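Local coordinates for proline iminopeptidase (Streptomyces halstedii, PDB 3WMR), which probably acts as an alpha/beta-hydrolase amidohydrolase of peptidase family S33, releasing N-terminal proline from peptides, with a hydrophobic tunnel for polyketide substrates, at residues E106-L111 / S133-R138; A72-V77 / D309-L314. All coordinates share one frame; numbering follows the deposited sequence.

Interaction 1. Residues E106-L111 / S133-R138; sequences ELDNLL and SVHAAR
His135 reaches across from helix 127-137 and sets its imidazole against three side chains of 106-111, Leu107, Asp108 and Leu111. Its CG stands anti to the backbone N, which carries the ring out from the helix towards its neighbour. Leu107 lies over one face: its CD2 is 4.0 Å from the ring centroid and 30° off the normal, a CH-pi contact, and the two side chains cross at about a right angle. Asp108 comes in differently, at the ring edge and near its plane, with OD1 3.1 Å from CE1 of His135. Carboxylate and imidazole planes are 47° apart, and a negative oxygen beside this polarised carbon would probably favour positive charge on the ring. The axes of 106-111 and 133-137 come within 11.8 Å of each other at a crossing angle of -68°, a wide separation that the long reach of the imidazole spans. Both helices belong to the alpha/beta hydrolase fold, and 127-137 is the one that follows the predicted nucleophile Ser126 at the nucleophile elbow. Leu111 meets the ring obliquely, its CD1 3.8 Å from CE1 of His135. Leu107 also touches Tyr79 of strand 76-80. The ring nitrogen NE2 of His135 is hydrogen-bonded to the hydroxyl of Tyr120, which helps fix the rotation of the imidazole. With an alanine in place of His135, the methyls of Leu107 and Leu111 would probably face a gap and the Tyr120 hydroxyl would lose this partner. Just past helix 127-137, Arg138 forms a salt bridge with Glu104 of helix 100-113.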
ATOM      1  N   GLU A 106      13.322   2.610   7.939  1.00 30.78           N
ATOM      2  CA  GLU A 106      13.303   1.170   7.697  1.00 31.03           C
ATOM      3  C   GLU A 106      13.498   0.820   6.216  1.00 30.51           C
ATOM      4  O   GLU A 106      14.247  -0.096   5.885  1.00 31.92           O
ATOM      5  CB  GLU A 106      11.984   0.546   8.194  1.00 31.46           C
ATOM      6  CG  GLU A 106      11.917  -0.955   7.970  1.00 32.31           C
ATOM      7  CD  GLU A 106      10.619  -1.599   8.408  1.00 32.75           C
ATOM      8  OE1 GLU A 106       9.515  -1.074   8.106  1.00 32.46           O
ATOM      9  OE2 GLU A 106      10.706  -2.672   9.039  1.00 33.87           O
ATOM     10  N   LEU A 107      12.807   1.520   5.327  1.00 29.13           N
ATOM     11  CA  LEU A 107      12.968   1.265   3.900  1.00 28.53           C
ATOM     12  C   LEU A 107      14.413   1.551   3.467  1.00 28.52           C
ATOM     13  O   LEU A 107      15.023   0.729   2.786  1.00 28.09           O
ATOM     14  CB  LEU A 107      11.953   2.071   3.072  1.00 27.58           C
ATOM     15  CG  LEU A 107      12.148   2.095   1.558  1.00 27.02           C
ATOM     16  CD1 LEU A 107      12.106   0.697   0.959  1.00 26.90           C
ATOM     17  CD2 LEU A 107      11.109   2.983   0.897  1.00 27.12           C
ATOM     18  N   ASP A 108      14.953   2.707   3.860  1.00 30.53           N
ATOM     19  CA  ASP A 108      16.358   3.043   3.565  1.00 31.02           C
ATOM     20  C   ASP A 108      17.292   1.956   4.101  1.00 32.21           C
ATOM     21  O   ASP A 108      18.165   1.477   3.384  1.00 30.67           O
ATOM     22  CB  ASP A 108      16.754   4.395   4.170  1.00 32.82           C
ATOM     23  CG  ASP A 108      16.265   5.565   3.352  1.00 34.18           C
ATOM     24  OD1 ASP A 108      16.116   5.433   2.114  1.00 35.30           O
ATOM     25  OD2 ASP A 108      16.033   6.626   3.941  1.00 34.62           O
ATOM     26  N   ASN A 109      17.091   1.563   5.359  1.00 34.02           N
ATOM     27  CA  ASN A 109      17.902   0.508   5.963  1.00 35.23           C
ATOM     28  C   ASN A 109      17.818  -0.773   5.143  1.00 35.42           C
ATOM     29  O   ASN A 109      18.841  -1.411   4.889  1.00 36.12           O
ATOM     30  CB  ASN A 109      17.502   0.238   7.422  1.00 36.37           C
ATOM     31  CG  ASN A 109      18.234  -0.957   8.021  1.00 37.47           C
ATOM     32  OD1 ASN A 109      17.669  -2.049   8.178  1.00 38.12           O
ATOM     33  ND2 ASN A 109      19.496  -0.764   8.340  1.00 37.70           N
ATOM     34  N   LEU A 110      16.614  -1.133   4.700  1.00 34.34           N
ATOM     35  CA  LEU A 110      16.421  -2.379   3.947  1.00 33.91           C
ATOM     36  C   LEU A 110      17.131  -2.378   2.587  1.00 32.10           C
ATOM     37  O   LEU A 110      17.766  -3.361   2.203  1.00 31.83           O
ATOM     38  CB  LEU A 110      14.930  -2.668   3.740  1.00 34.62           C
ATOM     39  CG  LEU A 110      14.621  -3.926   2.931  1.00 35.33           C
ATOM     40  CD1 LEU A 110      15.043  -5.173   3.693  1.00 36.48           C
ATOM     41  CD2 LEU A 110      13.140  -3.980   2.583  1.00 36.10           C
ATOM     42  N   LEU A 111      17.009  -1.282   1.855  1.00 31.02           N
ATOM     43  CA  LEU A 111      17.700  -1.146   0.581  1.00 30.32           C
ATOM     44  C   LEU A 111      19.214  -1.280   0.787  1.00 32.00           C
ATOM     45  O   LEU A 111      19.902  -1.909  -0.017  1.00 31.53           O
ATOM     46  CB  LEU A 111      17.365   0.198  -0.069  1.00 29.47           C
ATOM     47  CG  LEU A 111      15.897   0.403  -0.459  1.00 28.42           C
ATOM     48  CD1 LEU A 111      15.644   1.877  -0.731  1.00 28.44           C
ATOM     49  CD2 LEU A 111      15.492  -0.445  -1.654  1.00 27.43           C
ATOM     50  N   SER A 133       6.226   7.934  -2.091  1.00 21.07           N
ATOM     51  CA  SER A 133       6.306   9.312  -2.591  1.00 22.29           C
ATOM     52  C   SER A 133       7.227  10.161  -1.721  1.00 22.89           C
ATOM     53  O   SER A 133       8.012  10.971  -2.229  1.00 22.39           O
ATOM     54  CB  SER A 133       4.925   9.962  -2.613  1.00 22.80           C
ATOM     55  OG  SER A 133       4.074   9.300  -3.515  1.00 23.06           O
ATOM     56  N   VAL A 134       7.119   9.978  -0.407  1.00 24.10           N
ATOM     57  CA  VAL A 134       7.980  10.705   0.543  1.00 25.26           C
ATOM     58  C   VAL A 134       9.446  10.341   0.290  1.00 25.23           C
ATOM     59  O   VAL A 134      10.328  11.205   0.190  1.00 25.22           O
ATOM     60  CB  VAL A 134       7.587  10.393   2.009  1.00 25.86           C
ATOM     61  CG1 VAL A 134       8.556  11.032   2.989  1.00 27.11           C
ATOM     62  CG2 VAL A 134       6.170  10.871   2.292  1.00 26.22           C
ATOM     63  N   HIS A 135       9.697   9.049   0.179  1.00 24.04           N
ATOM     64  CA  HIS A 135      11.016   8.550  -0.185  1.00 24.05           C
ATOM     65  C   HIS A 135      11.532   9.123  -1.521  1.00 24.20           C
ATOM     66  O   HIS A 135      12.654   9.594  -1.581  1.00 23.65           O
ATOM     67  CB  HIS A 135      10.967   7.036  -0.244  1.00 23.38           C
ATOM     68  CG  HIS A 135      12.252   6.405  -0.651  1.00 23.34           C
ATOM     69  ND1 HIS A 135      13.157   5.908   0.264  1.00 23.98           N
ATOM     70  CD2 HIS A 135      12.788   6.184  -1.871  1.00 22.52           C
ATOM     71  CE1 HIS A 135      14.192   5.404  -0.379  1.00 23.37           C
ATOM     72  NE2 HIS A 135      13.994   5.562  -1.674  1.00 23.49           N
ATOM     73  N   ALA A 136      10.710   9.082  -2.575  1.00 23.63           N
ATOM     74  CA  ALA A 136      11.099   9.593  -3.887  1.00 23.83           C
ATOM     75  C   ALA A 136      11.360  11.113  -3.884  1.00 25.05           C
ATOM     76  O   ALA A 136      12.142  11.605  -4.692  1.00 25.47           O
ATOM     77  CB  ALA A 136      10.049   9.256  -4.932  1.00 23.55           C
ATOM     78  N   ALA A 137      10.715  11.832  -2.970  1.00 25.58           N
ATOM     79  CA  ALA A 137      10.799  13.283  -2.930  1.00 26.64           C
ATOM     80  C   ALA A 137      12.146  13.764  -2.386  1.00 27.94           C
ATOM     81  O   ALA A 137      12.540  14.892  -2.631  1.00 27.51           O
ATOM     82  CB  ALA A 137       9.652  13.859  -2.115  1.00 26.13           C
ATOM     83  N   ARG A 138      12.856  12.883  -1.695  1.00 29.54           N
ATOM     84  CA  ARG A 138      14.217  13.152  -1.244  1.00 32.18           C
ATOM     85  C   ARG A 138      15.256  12.923  -2.328  1.00 32.08           C
ATOM     86  O   ARG A 138      16.442  13.140  -2.101  1.00 31.40           O
ATOM     87  CB  ARG A 138      14.536  12.278  -0.034  1.00 34.26           C
ATOM     88  CG  ARG A 138      13.530  12.481   1.077  1.00 37.11           C
ATOM     89  CD  ARG A 138      13.836  11.634   2.293  1.00 39.98           C
ATOM     90  NE  ARG A 138      13.119  12.002   3.532  1.00 42.70           N
ATOM     91  CZ  ARG A 138      11.905  12.560   3.647  1.00 42.17           C
ATOM     92  NH1 ARG A 138      11.137  12.859   2.602  1.00 43.84           N
ATOM     93  NH2 ARG A 138      11.432  12.801   4.864  1.00 42.16           N
TER

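Interaction 2. Residues A72-V77 / D309-L314; sequences AGWPVV and DYLESL
Residues 72-75 form an irregular lead-in to strand 76-80, and they approach the C-terminal end of helix 300-312, where Trp74 and Leu311 bring their CA atoms to 8.6 Å. Gly73 sits at phi 94°, a backbone in which a beta carbon would collide with the carbonyl O of Ala72, a conformation suited to glycine. On the other segment, the amide N of Leu314 bonds to the carbonyl O of Leu311, and the Ser313 hydroxyl donates to the Tyr310 carbonyl in its plane, on a lone pair.

Trp74 contributes about half of the buried surface, more than any other residue. With CG anti to its carbonyl carbon, the indole extends towards the helix and passes Leu311 in the opposite direction. The CB of Leu311 lies over one face of the six-membered ring, 3.7 Å from its centroid and 24° off the normal, a CH-pi contact. CD1 of Leu311 stands 4.0 Å from CD2 of Trp74. The benzo end also meets backbone: CH2 of Trp74 is 3.2 Å from the carbonyl O of Leu311. At the ring edge, Glu312 folds back through a bend at chi2 and places OE2 3.5 Å from NE1 of Trp74, with carboxylate and indole planes 77° apart. That same OE2 is salt-bridged to Lys46, its stronger partner.

Leu311 also touches Val49 and Val121, on strands 49-52 and 120-125, which shows the helix lying on the sheet. A C-terminal helix packed against the central, mostly parallel sheet is characteristic of the alpha/beta hydrolase fold.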
ATOM      1  N   ALA A  72       9.170 -11.899 -16.484  1.00 36.41           N
ATOM      2  CA  ALA A  72       9.765 -11.020 -17.496  1.00 34.54           C
ATOM      3  C   ALA A  72      11.137 -10.493 -17.081  1.00 32.57           C
ATOM      4  O   ALA A  72      11.626  -9.512 -17.650  1.00 33.66           O
ATOM      5  CB  ALA A  72       8.818  -9.859 -17.801  1.00 34.61           C
ATOM      6  N   GLY A  73      11.760 -11.147 -16.104  1.00 30.66           N
ATOM      7  CA  GLY A  73      13.121 -10.816 -15.681  1.00 30.51           C
ATOM      8  C   GLY A  73      13.272  -9.847 -14.508  1.00 28.72           C
ATOM      9  O   GLY A  73      14.388  -9.547 -14.103  1.00 29.92           O
ATOM     10  N   TRP A  74      12.171  -9.365 -13.953  1.00 27.84           N
ATOM     11  CA  TRP A  74      12.235  -8.398 -12.850  1.00 27.21           C
ATOM     12  C   TRP A  74      12.345  -9.105 -11.505  1.00 27.45           C
ATOM     13  O   TRP A  74      11.433  -9.854 -11.136  1.00 28.10           O
ATOM     14  CB  TRP A  74      11.000  -7.492 -12.870  1.00 26.50           C
ATOM     15  CG  TRP A  74      10.956  -6.713 -14.103  1.00 26.46           C
ATOM     16  CD1 TRP A  74      10.345  -7.066 -15.272  1.00 26.88           C
ATOM     17  CD2 TRP A  74      11.602  -5.461 -14.345  1.00 26.04           C
ATOM     18  NE1 TRP A  74      10.572  -6.116 -16.224  1.00 26.65           N
ATOM     19  CE2 TRP A  74      11.336  -5.111 -15.681  1.00 25.98           C
ATOM     20  CE3 TRP A  74      12.383  -4.600 -13.554  1.00 25.55           C
ATOM     21  CZ2 TRP A  74      11.810  -3.932 -16.261  1.00 26.45           C
ATOM     22  CZ3 TRP A  74      12.865  -3.414 -14.134  1.00 26.05           C
ATOM     23  CH2 TRP A  74      12.567  -3.093 -15.478  1.00 25.71           C
ATOM     24  N   PRO A  75      13.451  -8.873 -10.769  1.00 27.11           N
ATOM     25  CA  PRO A  75      13.492  -9.291  -9.370  1.00 27.28           C
ATOM     26  C   PRO A  75      12.453  -8.539  -8.559  1.00 27.53           C
ATOM     27  O   PRO A  75      12.240  -7.334  -8.780  1.00 26.36           O
ATOM     28  CB  PRO A  75      14.902  -8.885  -8.894  1.00 27.06           C
ATOM     29  CG  PRO A  75      15.628  -8.352 -10.076  1.00 26.32           C
ATOM     30  CD  PRO A  75      14.596  -8.001 -11.107  1.00 26.79           C
ATOM     31  N   VAL A  76      11.803  -9.241  -7.633  1.00 28.08           N
ATOM     32  CA  VAL A  76      10.763  -8.647  -6.819  1.00 27.76           C
ATOM     33  C   VAL A  76      11.065  -8.845  -5.325  1.00 28.15           C
ATOM     34  O   VAL A  76      11.285  -9.981  -4.872  1.00 29.32           O
ATOM     35  CB  VAL A  76       9.387  -9.218  -7.192  1.00 27.52           C
ATOM     36  CG1 VAL A  76       8.300  -8.631  -6.311  1.00 28.13           C
ATOM     37  CG2 VAL A  76       9.067  -8.937  -8.658  1.00 27.05           C
ATOM     38  N   VAL A  77      11.084  -7.733  -4.583  1.00 26.77           N
ATOM     39  CA  VAL A  77      11.342  -7.735  -3.153  1.00 26.68           C
ATOM     40  C   VAL A  77      10.066  -7.415  -2.384  1.00 27.26           C
ATOM     41  O   VAL A  77       9.572  -6.269  -2.430  1.00 25.10           O
ATOM     42  CB  VAL A  77      12.444  -6.729  -2.766  1.00 27.35           C
ATOM     43  CG1 VAL A  77      12.698  -6.758  -1.262  1.00 28.11           C
ATOM     44  CG2 VAL A  77      13.731  -7.023  -3.540  1.00 27.35           C
ATOM     45  N   ASP A 309       4.838  -3.014 -19.039  1.00 30.39           N
ATOM     46  CA  ASP A 309       4.923  -1.901 -19.995  1.00 31.21           C
ATOM     47  C   ASP A 309       5.620  -0.673 -19.375  1.00 29.13           C
ATOM     48  O   ASP A 309       6.520  -0.078 -19.975  1.00 26.70           O
ATOM     49  CB  ASP A 309       3.516  -1.546 -20.478  1.00 34.46           C
ATOM     50  CG  ASP A 309       3.520  -0.551 -21.620  1.00 38.18           C
ATOM     51  OD1 ASP A 309       3.522  -1.001 -22.790  1.00 41.95           O
ATOM     52  OD2 ASP A 309       3.520   0.678 -21.353  1.00 39.40           O
ATOM     53  N   TYR A 310       5.213  -0.314 -18.160  1.00 27.51           N
ATOM     54  CA  TYR A 310       5.849   0.787 -17.438  1.00 25.00           C
ATOM     55  C   TYR A 310       7.307   0.428 -17.114  1.00 24.52           C
ATOM     56  O   TYR A 310       8.229   1.220 -17.372  1.00 22.76           O
ATOM     57  CB  TYR A 310       5.078   1.107 -16.141  1.00 25.16           C
ATOM     58  CG  TYR A 310       5.883   1.952 -15.183  1.00 24.47           C
ATOM     59  CD1 TYR A 310       6.009   3.328 -15.382  1.00 24.63           C
ATOM     60  CD2 TYR A 310       6.573   1.376 -14.125  1.00 23.54           C
ATOM     61  CE1 TYR A 310       6.779   4.112 -14.539  1.00 24.49           C
ATOM     62  CE2 TYR A 310       7.345   2.150 -13.278  1.00 24.05           C
ATOM     63  CZ  TYR A 310       7.449   3.522 -13.488  1.00 24.62           C
ATOM     64  OH  TYR A 310       8.217   4.305 -12.633  1.00 24.78           O
ATOM     65  N   LEU A 311       7.522  -0.760 -16.547  1.00 23.45           N
ATOM     66  CA  LEU A 311       8.868  -1.159 -16.114  1.00 23.47           C
ATOM     67  C   LEU A 311       9.886  -1.190 -17.277  1.00 24.45           C
ATOM     68  O   LEU A 311      11.038  -0.789 -17.104  1.00 25.19           O
ATOM     69  CB  LEU A 311       8.842  -2.512 -15.361  1.00 23.02           C
ATOM     70  CG  LEU A 311       8.206  -2.526 -13.959  1.00 22.80           C
ATOM     71  CD1 LEU A 311       8.058  -3.952 -13.470  1.00 23.26           C
ATOM     72  CD2 LEU A 311       9.019  -1.723 -12.951  1.00 22.55           C
ATOM     73  N   GLU A 312       9.460  -1.635 -18.457  1.00 25.99           N
ATOM     74  CA  GLU A 312      10.348  -1.700 -19.621  1.00 26.65           C
ATOM     75  C   GLU A 312      10.802  -0.311 -20.102  1.00 26.95           C
ATOM     76  O   GLU A 312      11.904  -0.183 -20.618  1.00 26.94           O
ATOM     77  CB  GLU A 312       9.713  -2.490 -20.773  1.00 28.20           C
ATOM     78  CG  GLU A 312       9.657  -3.996 -20.539  1.00 29.86           C
ATOM     79  CD  GLU A 312      11.025  -4.662 -20.517  1.00 30.21           C
ATOM     80  OE1 GLU A 312      11.827  -4.418 -21.444  1.00 33.12           O
ATOM     81  OE2 GLU A 312      11.296  -5.435 -19.568  1.00 30.79           O
ATOM     82  N   SER A 313       9.985   0.721 -19.900  1.00 27.21           N
ATOM     83  CA  SER A 313      10.385   2.091 -20.259  1.00 27.70           C
ATOM     84  C   SER A 313      11.576   2.579 -19.435  1.00 28.12           C
ATOM     85  O   SER A 313      12.210   3.550 -19.811  1.00 28.85           O
ATOM     86  CB  SER A 313       9.204   3.084 -20.144  1.00 28.22           C
ATOM     87  OG  SER A 313       8.935   3.474 -18.802  1.00 27.13           O
ATOM     88  N   LEU A 314      11.883   1.896 -18.329  1.00 27.91           N
ATOM     89  CA  LEU A 314      12.974   2.278 -17.431  1.00 27.20           C
ATOM     90  C   LEU A 314      14.298   1.551 -17.672  1.00 26.74           C
ATOM     91  O   LEU A 314      15.233   1.790 -16.930  1.00 26.84           O
ATOM     92  CB  LEU A 314      12.574   2.020 -15.974  1.00 26.69           C
ATOM     93  CG  LEU A 314      11.254   2.594 -15.500  1.00 27.03           C
ATOM     94  CD1 LEU A 314      10.999   2.117 -14.083  1.00 27.46           C
ATOM     95  CD2 LEU A 314      11.291   4.115 -15.585  1.00 27.62           C
TER

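In the fold
Strand 76-80 connects the two contacts: it starts within 72-77, and its Tyr79 meets Leu107 of interaction 1. Their centres lie 19 Å apart and no atoms touch. Interaction 1 is the nearer to the middle of the chain, 14 Å against 19 Å, yet both are largely buried and fringed by a partly exposed acid. Each sets an aliphatic group over an aromatic face with an acidic oxygen at the ring edge, but interaction 1 joins two helices through an imidazole, whereas interaction 2 seats an indole against a helix end. In sequence, interaction 1 is local and nested within the loop of 231 residues closed by interaction 2.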